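Local structure of uncharacterized conserved (Bdellovibrio bacteriovorus, 7O21) at residues R51-F56 and G150-R155; S195-S200 and D259-K264. The protein probably acts on peptidoglycan as an LD-carboxypeptidase of the YkuD family, in a predatory bacterium whose cell curvature arises from asymmetric editing of the wall. All blocks are in the same frame, centred on the assembly; numbering follows the deposited sequence.

Interaction 1 of 2, residues R51-F56 and G150-R155; sequences RKLSVF and GCVVVR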
loop_
_atom_site.group_PDB
_atom_site.type_symbol
_atom_site.label_atom_id
_atom_site.label_comp_id
_atom_site.label_asym_id
_atom_site.label_seq_id
_atom_site.Cartn_x
_atom_site.Cartn_y
_atom_site.Cartn_z
ATOM N N ARG A 51 -18.247 21.300 -10.174
ATOM C CA ARG A 51 -17.951 21.561 -8.765
ATOM C C ARG A 51 -18.967 20.867 -7.851
ATOM O O ARG A 51 -19.555 21.475 -6.953
ATOM C CB ARG A 51 -17.850 23.070 -8.485
ATOM C CG ARG A 51 -16.668 23.737 -9.175
ATOM C CD ARG A 51 -16.760 25.258 -9.074
ATOM N NE ARG A 51 -17.999 25.757 -9.665
ATOM C CZ ARG A 51 -18.067 26.446 -10.801
ATOM N NH1 ARG A 51 -16.963 26.723 -11.482
ATOM N NH2 ARG A 51 -19.243 26.856 -11.257
ATOM N N LYS A 52 -19.151 19.562 -8.065
ATOM C CA LYS A 52 -20.143 18.805 -7.313
ATOM C C LYS A 52 -19.577 17.453 -6.913
ATOM O O LYS A 52 -18.854 16.817 -7.686
ATOM C CB LYS A 52 -21.420 18.559 -8.122
ATOM C CG LYS A 52 -22.145 19.827 -8.550
ATOM C CD LYS A 52 -22.867 20.485 -7.391
ATOM C CE LYS A 52 -23.866 21.517 -7.894
ATOM N NZ LYS A 52 -23.678 22.828 -7.226
ATOM N N LEU A 53 -19.948 17.008 -5.723
ATOM C CA LEU A 53 -19.651 15.669 -5.240
ATOM C C LEU A 53 -20.969 14.978 -4.939
ATOM O O LEU A 53 -21.795 15.515 -4.193
ATOM C CB LEU A 53 -18.791 15.746 -3.983
ATOM C CG LEU A 53 -18.361 14.445 -3.312
ATOM C CD1 LEU A 53 -17.102 14.709 -2.488
ATOM C CD2 LEU A 53 -19.473 13.884 -2.418
ATOM N N SER A 54 -21.169 13.793 -5.508
ATOM C CA SER A 54 -22.400 13.041 -5.341
ATOM C C SER A 54 -22.108 11.698 -4.691
ATOM O O SER A 54 -21.006 11.159 -4.802
ATOM C CB SER A 54 -23.078 12.763 -6.682
ATOM O OG SER A 54 -23.222 13.938 -7.459
ATOM N N VAL A 55 -23.101 11.179 -3.977
ATOM C CA VAL A 55 -23.044 9.838 -3.413
ATOM C C VAL A 55 -24.041 8.967 -4.157
ATOM O O VAL A 55 -25.217 9.322 -4.271
ATOM C CB VAL A 55 -23.337 9.838 -1.903
ATOM C CG1 VAL A 55 -23.175 8.432 -1.346
ATOM C CG2 VAL A 55 -22.414 10.802 -1.189
ATOM N N PHE A 56 -23.575 7.842 -4.684
ATOM C CA PHE A 56 -24.440 6.858 -5.309
ATOM C C PHE A 56 -24.477 5.600 -4.457
ATOM O O PHE A 56 -23.502 5.257 -3.779
ATOM C CB PHE A 56 -23.938 6.508 -6.719
ATOM C CG PHE A 56 -24.220 7.579 -7.727
ATOM C CD1 PHE A 56 -23.386 8.683 -7.828
ATOM C CD2 PHE A 56 -25.338 7.505 -8.543
ATOM C CE1 PHE A 56 -23.645 9.684 -8.744
ATOM C CE2 PHE A 56 -25.612 8.522 -9.462
ATOM C CZ PHE A 56 -24.758 9.600 -9.559
ATOM N N GLY A 150 -4.919 19.238 -6.417
ATOM C CA GLY A 150 -5.481 17.952 -6.746
ATOM C C GLY A 150 -6.369 17.334 -5.685
ATOM O O GLY A 150 -7.064 16.356 -5.980
ATOM N N CYS A 151 -6.360 17.850 -4.457
ATOM C CA CYS A 151 -7.224 17.312 -3.418
ATOM C C CYS A 151 -8.668 17.697 -3.686
ATOM O O CYS A 151 -8.955 18.753 -4.253
ATOM C CB CYS A 151 -6.810 17.870 -2.069
ATOM S SG CYS A 151 -5.354 16.994 -1.421
ATOM N N VAL A 152 -9.583 16.841 -3.256
ATOM C CA VAL A 152 -11.011 17.153 -3.306
ATOM C C VAL A 152 -11.395 17.816 -1.991
ATOM O O VAL A 152 -11.191 17.240 -0.917
ATOM C CB VAL A 152 -11.844 15.887 -3.536
ATOM C CG1 VAL A 152 -13.334 16.243 -3.602
ATOM C CG2 VAL A 152 -11.376 15.148 -4.792
ATOM N N VAL A 153 -11.926 19.033 -2.061
ATOM C CA VAL A 153 -12.200 19.825 -0.869
ATOM C C VAL A 153 -13.690 20.129 -0.797
ATOM O O VAL A 153 -14.305 20.524 -1.800
ATOM C CB VAL A 153 -11.385 21.129 -0.875
ATOM C CG1 VAL A 153 -11.490 21.857 0.484
ATOM C CG2 VAL A 153 -9.932 20.854 -1.252
ATOM N N VAL A 154 -14.252 19.960 0.397
ATOM C CA VAL A 154 -15.644 20.237 0.699
ATOM C C VAL A 154 -15.708 21.030 2.000
ATOM O O VAL A 154 -14.723 21.174 2.730
ATOM C CB VAL A 154 -16.480 18.945 0.817
ATOM C CG1 VAL A 154 -16.479 18.180 -0.505
ATOM C CG2 VAL A 154 -15.936 18.054 1.926
ATOM N N ARG A 155 -16.888 21.485 2.321
ATOM C CA ARG A 155 -17.109 22.225 3.580
ATOM C C ARG A 155 -17.108 21.261 4.777
ATOM O O ARG A 155 -17.299 20.095 4.621
ATOM C CB ARG A 155 -18.392 23.053 3.464
ATOM C CG ARG A 155 -18.316 24.187 2.460
ATOM C CD ARG A 155 -17.353 25.253 2.924
ATOM N NE ARG A 155 -16.961 26.177 1.893
ATOM C CZ ARG A 155 -15.887 26.915 1.997
ATOM N NH1 ARG A 155 -15.534 27.731 1.037
ATOM N NH2 ARG A 155 -15.121 26.809 3.047
#

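Interaction 2 of 2, residues S195-S200 and D259-K264; sequences SRFVES and DQLLVK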
loop_
_atom_site.group_PDB
_atom_site.type_symbol
_atom_site.label_atom_id
_atom_site.label_comp_id
_atom_site.label_asym_id
_atom_site.label_seq_id
_atom_site.Cartn_x
_atom_site.Cartn_y
_atom_site.Cartn_z
ATOM N N SER A 195 -20.861 -5.841 -18.886
ATOM C CA SER A 195 -21.159 -7.122 -18.246
ATOM C C SER A 195 -20.894 -8.282 -19.192
ATOM O O SER A 195 -20.376 -9.325 -18.777
ATOM C CB SER A 195 -22.608 -7.166 -17.762
ATOM O OG SER A 195 -22.824 -6.244 -16.714
ATOM N N ARG A 196 -21.242 -8.118 -20.468
ATOM C CA ARG A 196 -20.997 -9.181 -21.435
ATOM C C ARG A 196 -19.507 -9.382 -21.673
ATOM O O ARG A 196 -19.057 -10.516 -21.852
ATOM C CB ARG A 196 -21.738 -8.895 -22.742
ATOM C CG ARG A 196 -23.238 -9.089 -22.639
ATOM C CD ARG A 196 -23.895 -9.104 -24.016
ATOM N NE ARG A 196 -23.449 -7.991 -24.850
ATOM C CZ ARG A 196 -24.048 -6.806 -24.898
ATOM N NH1 ARG A 196 -25.123 -6.569 -24.155
ATOM N NH2 ARG A 196 -23.571 -5.854 -25.690
ATOM N N PHE A 197 -18.725 -8.299 -21.681
ATOM C CA PHE A 197 -17.270 -8.427 -21.775
ATOM C C PHE A 197 -16.722 -9.243 -20.607
ATOM O O PHE A 197 -15.980 -10.217 -20.803
ATOM C CB PHE A 197 -16.619 -7.034 -21.834
ATOM C CG PHE A 197 -15.100 -7.053 -21.770
ATOM C CD1 PHE A 197 -14.327 -7.199 -22.924
ATOM C CD2 PHE A 197 -14.447 -6.918 -20.556
ATOM C CE1 PHE A 197 -12.942 -7.196 -22.853
ATOM C CE2 PHE A 197 -13.066 -6.923 -20.486
ATOM C CZ PHE A 197 -12.313 -7.065 -21.644
ATOM N N VAL A 198 -17.115 -8.889 -19.381
ATOM C CA VAL A 198 -16.652 -9.634 -18.213
ATOM C C VAL A 198 -17.084 -11.095 -18.297
ATOM O O VAL A 198 -16.319 -12.004 -17.947
ATOM C CB VAL A 198 -17.150 -8.966 -16.918
ATOM C CG1 VAL A 198 -16.792 -9.836 -15.711
ATOM C CG2 VAL A 198 -16.557 -7.572 -16.776
ATOM N N GLU A 199 -18.325 -11.345 -18.726
ATOM C CA GLU A 199 -18.802 -12.724 -18.777
ATOM C C GLU A 199 -18.059 -13.521 -19.840
ATOM O O GLU A 199 -17.788 -14.716 -19.656
ATOM C CB GLU A 199 -20.314 -12.758 -19.008
ATOM C CG GLU A 199 -20.868 -14.128 -19.373
ATOM C CD GLU A 199 -20.776 -15.134 -18.240
ATOM O OE1 GLU A 199 -20.480 -14.738 -17.091
ATOM O OE2 GLU A 199 -21.008 -16.330 -18.511
ATOM N N SER A 200 -17.740 -12.886 -20.964
ATOM C CA SER A 200 -16.957 -13.546 -22.001
ATOM C C SER A 200 -15.585 -13.961 -21.477
ATOM O O SER A 200 -15.108 -15.068 -21.768
ATOM C CB SER A 200 -16.840 -12.627 -23.217
ATOM O OG SER A 200 -16.266 -13.303 -24.327
ATOM N N ASP A 259 -9.712 6.101 -21.012
ATOM C CA ASP A 259 -9.164 4.874 -21.565
ATOM C C ASP A 259 -9.293 3.679 -20.628
ATOM O O ASP A 259 -8.923 2.570 -21.020
ATOM C CB ASP A 259 -7.682 5.096 -21.894
ATOM C CG ASP A 259 -6.872 5.604 -20.688
ATOM O OD1 ASP A 259 -7.401 6.393 -19.856
ATOM O OD2 ASP A 259 -5.685 5.215 -20.568
ATOM N N GLN A 260 -9.821 3.864 -19.424
ATOM C CA GLN A 260 -9.671 2.897 -18.336
ATOM C C GLN A 260 -10.949 2.106 -18.081
ATOM O O GLN A 260 -12.067 2.625 -18.212
ATOM C CB GLN A 260 -9.306 3.637 -17.046
ATOM C CG GLN A 260 -7.921 4.252 -17.076
ATOM C CD GLN A 260 -7.650 5.129 -15.882
ATOM O OE1 GLN A 260 -8.484 5.249 -14.970
ATOM N NE2 GLN A 260 -6.494 5.775 -15.884
ATOM N N LEU A 261 -10.764 0.838 -17.708
ATOM C CA LEU A 261 -11.839 -0.024 -17.229
ATOM C C LEU A 261 -11.356 -0.695 -15.956
ATOM O O LEU A 261 -10.266 -1.272 -15.935
ATOM C CB LEU A 261 -12.205 -1.101 -18.261
ATOM C CG LEU A 261 -13.210 -2.181 -17.829
ATOM C CD1 LEU A 261 -14.580 -1.588 -17.562
ATOM C CD2 LEU A 261 -13.306 -3.287 -18.870
ATOM N N LEU A 262 -12.161 -0.597 -14.892
ATOM C CA LEU A 262 -11.861 -1.245 -13.620
ATOM C C LEU A 262 -13.056 -2.113 -13.260
ATOM O O LEU A 262 -14.200 -1.636 -13.261
ATOM C CB LEU A 262 -11.624 -0.192 -12.531
ATOM C CG LEU A 262 -11.071 -0.583 -11.156
ATOM C CD1 LEU A 262 -12.121 -1.263 -10.290
ATOM C CD2 LEU A 262 -9.815 -1.399 -11.234
ATOM N N VAL A 263 -12.794 -3.388 -12.977
ATOM C CA VAL A 263 -13.808 -4.339 -12.540
ATOM C C VAL A 263 -13.320 -4.958 -11.240
ATOM O O VAL A 263 -12.174 -5.404 -11.160
ATOM C CB VAL A 263 -14.046 -5.430 -13.603
ATOM C CG1 VAL A 263 -15.068 -6.429 -13.128
ATOM C CG2 VAL A 263 -14.524 -4.787 -14.906
ATOM N N LYS A 264 -14.171 -4.958 -10.204
ATOM C CA LYS A 264 -13.813 -5.585 -8.933
ATOM C C LYS A 264 -14.955 -6.486 -8.488
ATOM O O LYS A 264 -16.126 -6.084 -8.536
ATOM C CB LYS A 264 -13.517 -4.518 -7.871
ATOM C CG LYS A 264 -13.109 -5.076 -6.512
ATOM C CD LYS A 264 -12.870 -3.926 -5.542
ATOM C CE LYS A 264 -12.454 -4.403 -4.155
ATOM N NZ LYS A 264 -12.027 -3.240 -3.292
#

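Interaction 1 of 2, residues R51-F56 and G150-R155
The backbones of 51-56 and 150-155 come nearest at Leu53 and Val154, whose CA atoms stand 8.5 Å apart, a spacing that leaves the joining to side chains. On the leucine side one methyl, CD1, makes both contacts. Leu53 directs its CB toward the other segment, and with CG anti to the backbone N (chi1 -180°) its branch extends until CD1 meets CG1 of Val154 at 4.0 Å. The same CD1 lies 4.2 Å from CG1 of Val152, so a single leucine methyl reaches two valines that are two residues apart on one chain. The other leucine branch stays back: Leu53 CD2 is 5.6 Å from Val154 CG1. The side chains of Leu53 and Val154 run nearly perpendicular to each other, and it is CG1 of the valine that takes the contact, because chi1 of -62° sets that methyl anti to the carbonyl carbon while CG2 of Val154 remains 5.7 Å from Leu53 CD1. Within the YkuD catalytic domain these segments belong to one mixed sheet but are not neighbours in it. Strand 62-73 pairs with both 52-59 and 152-153 and so separates them in the sheet order; Leu53 and the two valines meet through side chains alone. Leu135 touches both Leu53 and Val152, while strand 42-47 contributes Ile44 against Leu53 and Val46 against Val152. The valine segment also carries Cys151, the predicted nucleophile, whose side chain touches His136, the predicted proton donor/acceptor. Val153, between the two contacting valines, points away from Leu53 and packs instead on His136, Ile138 and Leu144. Farther along, Arg155 stands at the N-cap of helix 156-163 and gives a hydrogen bond from NH1 to the carbonyl O of Val142.

Interaction 2 of 2, residues S195-S200 and D259-K264
Glu199 OE2 is gripped by two groups one turn farther along helix 184-206, a salt bridge from Arg202 NH2 and a hydrogen bond from Gln203 NE2. This polar cluster takes no part in the contact with strand 260-270, which is made by Phe197 and Val198 as the helix packs on the antiparallel sheet. The packing is consistent with the NTF2-like fold, in which helices cover a curved antiparallel sheet and to which this C-terminal domain is assigned. Two apolar pairs join the elements. Phe197, with CG anti to the backbone N (chi1 173°), brings the CD2-CE2 bond of its ring to Leu261, where CD2 of the leucine lies 4.0 Å from CE2 and 4.2 Å from CD2 of the phenylalanine. The leucine methyl arrives obliquely to the ring, and the two side chains run antiparallel, passing alongside each other. Tyr291 of strand 290-300 touches both members of this pair, and Phe216 meets the Phe197 ring in an edge-to-face stack. The second pair lies where the backbones are nearest, with 8.3 Å between the CA atoms of Val198 and Val263. Here the valines meet end-on, branch to branch, and neighbouring strand 246-257 adds Leu249 against Val198 and Pro252 against Val263. Both methyls of Val263 address a single branch of Val198: CG2 of Val198 stands 3.9 Å from CG2 of Val263 and 4.1 Å from its CG1.

Both contacts illustrate how apolar side chains can join elements distant in sequence without a polar bond between them. They hold different elements in different domains, with centres 26 Å apart on opposite sides of the chain's centre, and their nearest atoms, about 14 Å apart, do not touch. Interaction 1 links strand 52-59 to the segment 150-155 of the catalytic domain through purely aliphatic methyls, and that segment bears a predicted catalytic residue. Interaction 2 fastens a helix to a sheet away from the annotated sites and brings an aromatic ring into the packing; its phenylalanine is partly exposed, whereas every touching residue of interaction 1 is buried.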